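Local atomic coordinates of agglutinin (Rhizoctonia solani, PDB entry 4G9M), a protein that is a fungal lectin with a ricin-type beta-trefoil domain that binds carbohydrates and probably agglutinates cells through its dimeric assembly. Residues E30-G42 / S116-N128. Numbering follows the deposited sequence.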
ATOM      1  N   GLU B  30     -25.460   7.253 -11.500  1.00 23.91           N
ATOM      2  CA  GLU B  30     -24.589   8.084 -10.671  1.00 25.20           C
ATOM      3  C   GLU B  30     -25.134   8.190  -9.242  1.00 24.98           C
ATOM      4  O   GLU B  30     -26.300   8.531  -9.036  1.00 24.51           O
ATOM      5  CB  GLU B  30     -24.465   9.478 -11.298  1.00 27.55           C
ATOM      6  CG  GLU B  30     -23.625  10.451 -10.502  1.00 28.79           C
ATOM      7  CD  GLU B  30     -22.130  10.216 -10.670  1.00 23.40           C
ATOM      8  OE1 GLU B  30     -21.696   9.809 -11.772  1.00 29.72           O
ATOM      9  OE2 GLU B  30     -21.394  10.442  -9.688  1.00 33.13           O
ATOM     10  N   GLY B  31     -24.296   7.885  -8.257  1.00 19.55           N
ATOM     11  CA  GLY B  31     -24.711   7.945  -6.869  1.00 18.68           C
ATOM     12  C   GLY B  31     -25.235   6.646  -6.273  1.00 19.01           C
ATOM     13  O   GLY B  31     -25.736   6.646  -5.140  1.00 21.87           O
ATOM     14  N   THR B  32     -25.125   5.543  -7.013  1.00 19.86           N
ATOM     15  CA  THR B  32     -25.585   4.238  -6.520  1.00 19.45           C
ATOM     16  C   THR B  32     -24.776   3.787  -5.297  1.00 16.10           C
ATOM     17  O   THR B  32     -23.556   3.763  -5.337  1.00 19.45           O
ATOM     18  CB  THR B  32     -25.518   3.175  -7.635  1.00 21.19           C
ATOM     19  OG1 THR B  32     -26.360   3.583  -8.724  1.00 21.50           O
ATOM     20  CG2 THR B  32     -25.984   1.806  -7.126  1.00 20.42           C
ATOM     21  N   ALA B  33     -25.471   3.460  -4.204  1.00 17.45           N
ATOM     22  CA  ALA B  33     -24.829   3.080  -2.950  1.00 20.41           C
ATOM     23  C   ALA B  33     -23.837   1.936  -3.100  1.00 24.19           C
ATOM     24  O   ALA B  33     -24.144   0.933  -3.729  1.00 23.11           O
ATOM     25  CB  ALA B  33     -25.888   2.685  -1.933  1.00 20.41           C
ATOM     26  N   ILE B  34     -22.659   2.096  -2.508  1.00 18.90           N
ATOM     27  CA  ILE B  34     -21.741   0.980  -2.307  1.00 20.40           C
ATOM     28  C   ILE B  34     -21.824   0.592  -0.819  1.00 16.06           C
ATOM     29  O   ILE B  34     -21.957   1.452   0.048  1.00 19.65           O
ATOM     30  CB  ILE B  34     -20.306   1.350  -2.762  1.00 21.33           C
ATOM     31  CG1 ILE B  34     -20.297   1.568  -4.280  1.00 21.63           C
ATOM     32  CG2 ILE B  34     -19.326   0.253  -2.397  1.00 22.49           C
ATOM     33  CD1 ILE B  34     -18.948   1.978  -4.855  1.00 19.08           C
ATOM     34  N   GLN B  35     -21.781  -0.706  -0.534  1.00 17.53           N
ATOM     35  CA  GLN B  35     -22.200  -1.196   0.777  1.00 16.99           C
ATOM     36  C   GLN B  35     -21.521  -2.519   1.081  1.00 19.44           C
ATOM     37  O   GLN B  35     -20.839  -3.088   0.225  1.00 21.66           O
ATOM     38  CB  GLN B  35     -23.724  -1.400   0.774  1.00 17.26           C
ATOM     39  CG  GLN B  35     -24.166  -2.568  -0.094  1.00 20.32           C
ATOM     40  CD  GLN B  35     -25.632  -2.520  -0.446  1.00 28.58           C
ATOM     41  OE1 GLN B  35     -26.406  -1.765   0.155  1.00 28.32           O
ATOM     42  NE2 GLN B  35     -26.027  -3.324  -1.426  1.00 25.80           N
ATOM     43  N   GLY B  36     -21.709  -3.022   2.299  1.00 19.41           N
ATOM     44  CA  GLY B  36     -21.237  -4.356   2.627  1.00 17.61           C
ATOM     45  C   GLY B  36     -22.340  -5.369   2.393  1.00 20.66           C
ATOM     46  O   GLY B  36     -23.509  -5.072   2.641  1.00 20.45           O
ATOM     47  N   TYR B  37     -21.991  -6.551   1.892  1.00 20.45           N
ATOM     48  CA  TYR B  37     -22.997  -7.576   1.623  1.00 15.11           C
ATOM     49  C   TYR B  37     -22.359  -8.972   1.661  1.00 22.81           C
ATOM     50  O   TYR B  37     -21.175  -9.125   1.367  1.00 21.08           O
ATOM     51  CB  TYR B  37     -23.644  -7.311   0.256  1.00 16.89           C
ATOM     52  CG  TYR B  37     -25.055  -7.872   0.070  1.00 20.89           C
ATOM     53  CD1 TYR B  37     -25.260  -9.217  -0.188  1.00 19.91           C
ATOM     54  CD2 TYR B  37     -26.169  -7.043   0.142  1.00 23.30           C
ATOM     55  CE1 TYR B  37     -26.533  -9.733  -0.367  1.00 23.19           C
ATOM     56  CE2 TYR B  37     -27.456  -7.552  -0.031  1.00 24.35           C
ATOM     57  CZ  TYR B  37     -27.626  -8.898  -0.286  1.00 24.48           C
ATOM     58  OH  TYR B  37     -28.888  -9.434  -0.472  1.00 24.73           O
ATOM     59  N   LYS B  38     -23.126  -9.986   2.049  1.00 18.39           N
ATOM     60  CA  LYS B  38     -22.610 -11.353   2.046  1.00 22.38           C
ATOM     61  C   LYS B  38     -22.162 -11.734   0.642  1.00 24.91           C
ATOM     62  O   LYS B  38     -22.850 -11.441  -0.336  1.00 20.94           O
ATOM     63  CB  LYS B  38     -23.671 -12.335   2.541  1.00 21.50           C
ATOM     64  CG  LYS B  38     -23.214 -13.784   2.568  1.00 30.26           C
ATOM     65  CD  LYS B  38     -24.312 -14.691   3.103  1.00 39.40           C
ATOM     66  CE  LYS B  38     -23.943 -16.165   2.951  1.00 47.70           C
ATOM     67  NZ  LYS B  38     -24.858 -17.063   3.722  1.00 51.55           N
ATOM     68  N   SER B  39     -20.997 -12.372   0.552  1.00 18.68           N
ATOM     69  CA  SER B  39     -20.450 -12.774  -0.728  1.00 22.98           C
ATOM     70  C   SER B  39     -21.394 -13.750  -1.441  1.00 22.06           C
ATOM     71  O   SER B  39     -21.803 -14.757  -0.863  1.00 24.37           O
ATOM     72  CB  SER B  39     -19.070 -13.409  -0.530  1.00 24.43           C
ATOM     73  OG  SER B  39     -18.494 -13.777  -1.777  1.00 25.24           O
ATOM     74  N   HIS B  40     -21.753 -13.442  -2.684  1.00 21.43           N
ATOM     75  CA  HIS B  40     -22.563 -14.365  -3.486  1.00 22.37           C
ATOM     76  C   HIS B  40     -22.029 -14.564  -4.909  1.00 30.75           C
ATOM     77  O   HIS B  40     -22.654 -15.247  -5.728  1.00 29.60           O
ATOM     78  CB  HIS B  40     -24.049 -13.956  -3.507  1.00 26.85           C
ATOM     79  CG  HIS B  40     -24.295 -12.546  -3.956  1.00 27.41           C
ATOM     80  ND1 HIS B  40     -23.754 -12.020  -5.110  1.00 31.24           N
ATOM     81  CD2 HIS B  40     -25.031 -11.555  -3.399  1.00 29.34           C
ATOM     82  CE1 HIS B  40     -24.142 -10.763  -5.240  1.00 26.02           C
ATOM     83  NE2 HIS B  40     -24.917 -10.458  -4.214  1.00 26.43           N
ATOM     84  N   GLY B  41     -20.878 -13.967  -5.197  1.00 27.51           N
ATOM     85  CA  GLY B  41     -20.220 -14.172  -6.478  1.00 26.63           C
ATOM     86  C   GLY B  41     -20.773 -13.383  -7.653  1.00 28.27           C
ATOM     87  O   GLY B  41     -20.355 -13.587  -8.792  1.00 28.27           O
ATOM     88  N   GLY B  42     -21.711 -12.483  -7.392  1.00 28.71           N
ATOM     89  CA  GLY B  42     -22.262 -11.657  -8.451  1.00 23.52           C
ATOM     90  C   GLY B  42     -21.229 -10.684  -8.983  1.00 19.10           C
ATOM     91  O   GLY B  42     -20.300 -10.308  -8.266  1.00 23.09           O
ATOM     92  N   SER B 116     -18.524  -1.282  11.677  1.00 22.29           N
ATOM     93  CA  SER B 116     -18.170  -2.706  11.624  1.00 22.34           C
ATOM     94  C   SER B 116     -19.390  -3.638  11.597  1.00 22.09           C
ATOM     95  O   SER B 116     -19.328  -4.769  12.085  1.00 24.60           O
ATOM     96  CB  SER B 116     -17.280  -3.079  12.812  1.00 29.21           C
ATOM     97  OG  SER B 116     -16.219  -2.162  12.969  1.00 29.80           O
ATOM     98  N   ASN B 117     -20.488  -3.166  11.019  1.00 22.17           N
ATOM     99  CA  ASN B 117     -21.735  -3.927  10.989  1.00 24.12           C
ATOM    100  C   ASN B 117     -21.740  -4.984   9.880  1.00 20.81           C
ATOM    101  O   ASN B 117     -21.596  -4.659   8.695  1.00 20.65           O
ATOM    102  CB  ASN B 117     -22.905  -2.953  10.827  1.00 22.40           C
ATOM    103  CG  ASN B 117     -24.248  -3.578  11.141  1.00 26.12           C
ATOM    104  OD1 ASN B 117     -24.433  -4.799  11.049  1.00 24.99           O
ATOM    105  ND2 ASN B 117     -25.211  -2.730  11.501  1.00 30.97           N
ATOM    106  N   PRO B 118     -21.894  -6.264  10.257  1.00 22.12           N
ATOM    107  CA  PRO B 118     -21.888  -7.327   9.248  1.00 25.47           C
ATOM    108  C   PRO B 118     -23.230  -7.525   8.543  1.00 21.77           C
ATOM    109  O   PRO B 118     -23.360  -8.475   7.771  1.00 23.37           O
ATOM    110  CB  PRO B 118     -21.534  -8.571  10.064  1.00 29.51           C
ATOM    111  CG  PRO B 118     -22.060  -8.288  11.421  1.00 20.05           C
ATOM    112  CD  PRO B 118     -21.902  -6.799  11.632  1.00 20.84           C
ATOM    113  N   ALA B 119     -24.209  -6.662   8.808  1.00 24.15           N
ATOM    114  CA  ALA B 119     -25.522  -6.778   8.178  1.00 20.83           C
ATOM    115  C   ALA B 119     -25.446  -6.444   6.696  1.00 26.41           C
ATOM    116  O   ALA B 119     -24.656  -5.594   6.292  1.00 25.46           O
ATOM    117  CB  ALA B 119     -26.517  -5.862   8.854  1.00 25.10           C
ATOM    118  N   ASN B 120     -26.268  -7.104   5.885  1.00 22.41           N
ATOM    119  CA  ASN B 120     -26.319  -6.765   4.464  1.00 20.71           C
ATOM    120  C   ASN B 120     -26.808  -5.327   4.343  1.00 20.26           C
ATOM    121  O   ASN B 120     -27.668  -4.906   5.111  1.00 26.27           O
ATOM    122  CB  ASN B 120     -27.277  -7.693   3.688  1.00 17.58           C
ATOM    123  CG  ASN B 120     -26.701  -9.090   3.446  1.00 25.73           C
ATOM    124  OD1 ASN B 120     -25.488  -9.305   3.502  1.00 21.47           O
ATOM    125  ND2 ASN B 120     -27.581 -10.043   3.154  1.00 28.55           N
ATOM    126  N   GLU B 121     -26.248  -4.588   3.386  1.00 18.67           N
ATOM    127  CA  GLU B 121     -26.623  -3.191   3.088  1.00 20.85           C
ATOM    128  C   GLU B 121     -26.056  -2.155   4.053  1.00 23.40           C
ATOM    129  O   GLU B 121     -26.440  -0.975   4.019  1.00 23.77           O
ATOM    130  CB  GLU B 121     -28.140  -3.011   2.874  1.00 24.24           C
ATOM    131  CG  GLU B 121     -28.680  -3.879   1.738  1.00 25.71           C
ATOM    132  CD  GLU B 121     -30.132  -3.592   1.396  1.00 35.92           C
ATOM    133  OE1 GLU B 121     -30.750  -2.731   2.051  1.00 34.71           O
ATOM    134  OE2 GLU B 121     -30.654  -4.234   0.457  1.00 44.31           O
ATOM    135  N   THR B 122     -25.137  -2.589   4.908  1.00 20.99           N
ATOM    136  CA  THR B 122     -24.411  -1.649   5.753  1.00 22.62           C
ATOM    137  C   THR B 122     -23.616  -0.704   4.862  1.00 24.54           C
ATOM    138  O   THR B 122     -22.859  -1.145   4.008  1.00 20.39           O
ATOM    139  CB  THR B 122     -23.436  -2.359   6.702  1.00 21.82           C
ATOM    140  OG1 THR B 122     -24.169  -3.176   7.621  1.00 20.36           O
ATOM    141  CG2 THR B 122     -22.615  -1.335   7.485  1.00 20.48           C
ATOM    142  N   PRO B 123     -23.782   0.609   5.062  1.00 20.72           N
ATOM    143  CA  PRO B 123     -23.117   1.575   4.187  1.00 17.95           C
ATOM    144  C   PRO B 123     -21.599   1.515   4.277  1.00 14.78           C
ATOM    145  O   PRO B 123     -21.057   1.208   5.340  1.00 19.54           O
ATOM    146  CB  PRO B 123     -23.624   2.928   4.711  1.00 21.82           C
ATOM    147  CG  PRO B 123     -24.909   2.597   5.406  1.00 20.10           C
ATOM    148  CD  PRO B 123     -24.683   1.262   6.028  1.00 20.95           C
ATOM    149  N   VAL B 124     -20.943   1.765   3.149  1.00 17.01           N
ATOM    150  CA  VAL B 124     -19.511   2.018   3.122  1.00 15.77           C
ATOM    151  C   VAL B 124     -19.374   3.521   2.988  1.00 18.80           C
ATOM    152  O   VAL B 124     -20.067   4.141   2.177  1.00 17.91           O
ATOM    153  CB  VAL B 124     -18.850   1.291   1.957  1.00 16.96           C
ATOM    154  CG1 VAL B 124     -17.395   1.710   1.828  1.00 19.46           C
ATOM    155  CG2 VAL B 124     -18.968  -0.195   2.173  1.00 19.76           C
ATOM    156  N   ILE B 125     -18.505   4.108   3.805  1.00 15.99           N
ATOM    157  CA  ILE B 125     -18.427   5.563   3.893  1.00 16.69           C
ATOM    158  C   ILE B 125     -16.959   5.974   3.854  1.00 16.34           C
ATOM    159  O   ILE B 125     -16.082   5.149   4.102  1.00 18.23           O
ATOM    160  CB  ILE B 125     -19.044   6.078   5.215  1.00 21.85           C
ATOM    161  CG1 ILE B 125     -18.427   5.360   6.426  1.00 21.17           C
ATOM    162  CG2 ILE B 125     -20.569   5.894   5.220  1.00 19.87           C
ATOM    163  CD1 ILE B 125     -18.819   5.971   7.790  1.00 16.81           C
ATOM    164  N   TYR B 126     -16.688   7.236   3.528  1.00 15.92           N
ATOM    165  CA  TYR B 126     -15.343   7.788   3.750  1.00 13.90           C
ATOM    166  C   TYR B 126     -15.240   8.107   5.220  1.00 15.37           C
ATOM    167  O   TYR B 126     -16.198   8.623   5.810  1.00 18.81           O
ATOM    168  CB  TYR B 126     -15.089   9.052   2.898  1.00 17.81           C
ATOM    169  CG  TYR B 126     -15.003   8.687   1.439  1.00 13.55           C
ATOM    170  CD1 TYR B 126     -13.843   8.158   0.908  1.00 15.65           C
ATOM    171  CD2 TYR B 126     -16.108   8.801   0.611  1.00 16.59           C
ATOM    172  CE1 TYR B 126     -13.779   7.759  -0.432  1.00 19.07           C
ATOM    173  CE2 TYR B 126     -16.045   8.404  -0.738  1.00 15.85           C
ATOM    174  CZ  TYR B 126     -14.891   7.890  -1.239  1.00 17.50           C
ATOM    175  OH  TYR B 126     -14.833   7.481  -2.568  1.00 20.61           O
ATOM    176  N   TYR B 127     -14.106   7.800   5.839  1.00 17.95           N
ATOM    177  CA  TYR B 127     -13.982   8.063   7.278  1.00 16.86           C
ATOM    178  C   TYR B 127     -12.519   8.164   7.646  1.00 15.56           C
ATOM    179  O   TYR B 127     -11.674   7.519   7.035  1.00 18.45           O
ATOM    180  CB  TYR B 127     -14.619   6.929   8.072  1.00 18.34           C
ATOM    181  CG  TYR B 127     -15.176   7.236   9.459  1.00 15.96           C
ATOM    182  CD1 TYR B 127     -16.228   8.145   9.650  1.00 16.88           C
ATOM    183  CD2 TYR B 127     -14.720   6.535  10.569  1.00 20.64           C
ATOM    184  CE1 TYR B 127     -16.770   8.370  10.913  1.00 16.24           C
ATOM    185  CE2 TYR B 127     -15.263   6.753  11.839  1.00 17.49           C
ATOM    186  CZ  TYR B 127     -16.278   7.674  12.007  1.00 14.07           C
ATOM    187  OH  TYR B 127     -16.821   7.860  13.257  1.00 18.60           O
ATOM    188  N   ASN B 128     -12.224   8.962   8.662  1.00 18.01           N
ATOM    189  CA  ASN B 128     -10.846   9.134   9.123  1.00 16.33           C
ATOM    190  C   ASN B 128     -10.187   7.789   9.374  1.00 18.02           C
ATOM    191  O   ASN B 128     -10.778   6.917  10.013  1.00 19.34           O
ATOM    192  CB  ASN B 128     -10.838   9.968  10.412  1.00 18.57           C
ATOM    193  CG  ASN B 128      -9.443  10.384  10.823  1.00 21.97           C
ATOM    194  OD1 ASN B 128      -8.875  11.312  10.255  1.00 25.13           O
ATOM    195  ND2 ASN B 128      -8.886   9.705  11.818  1.00 22.57           N
TER
HETATM  196  O   HOH W   1     -26.422   0.728   1.659  1.00 28.35           O
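A short antiparallel strand pairing of the beta-trefoil joins Q35 and G36 to the 122-128 strand and to the type II turn A119-T122 that leads into it. Three backbone bonds define it: G36 N to T122 O at 2.8 Å, E121 N to G36 O at 2.9 Å, and a longer one, V124 N to I34 O, at 3.3 Å. Q35 and P123 form a non-hydrogen-bonded pair, and the strands soon part, their directions being 119° apart. Beyond the pairing, N120 lays its amide flat over one face of the Y37 ring: the planes differ by 2°, and N120 CG lies over the centre of the Y37 ring, 3.6 Å above its plane. Y37 CG lies anti to the backbone N (chi1 -155°), which turns the ring flat against this amide. N120 CB adds a CH-pi contact, while N120 OD1 accepts K38 N at 2.9 Å, which should restrict rotation of the amide. Q35 and E121 run alongside each other, their amide and carboxylate planes nearly parallel; Q35 OE1 lies 3.5 Å from E121 CB, and one water donates to both Q35 OE1 and E121 O. Q35 NE2 instead bonds D22 OD1. The buried V124 packs its CG2 branch 3.6 Å from Q35 C. Strand 32-37 also pairs with strands 20-23 and 81-84, and strand 122-128 with 109-113; I34 and V124 both touch V81, and T122 and V124 rest on L113.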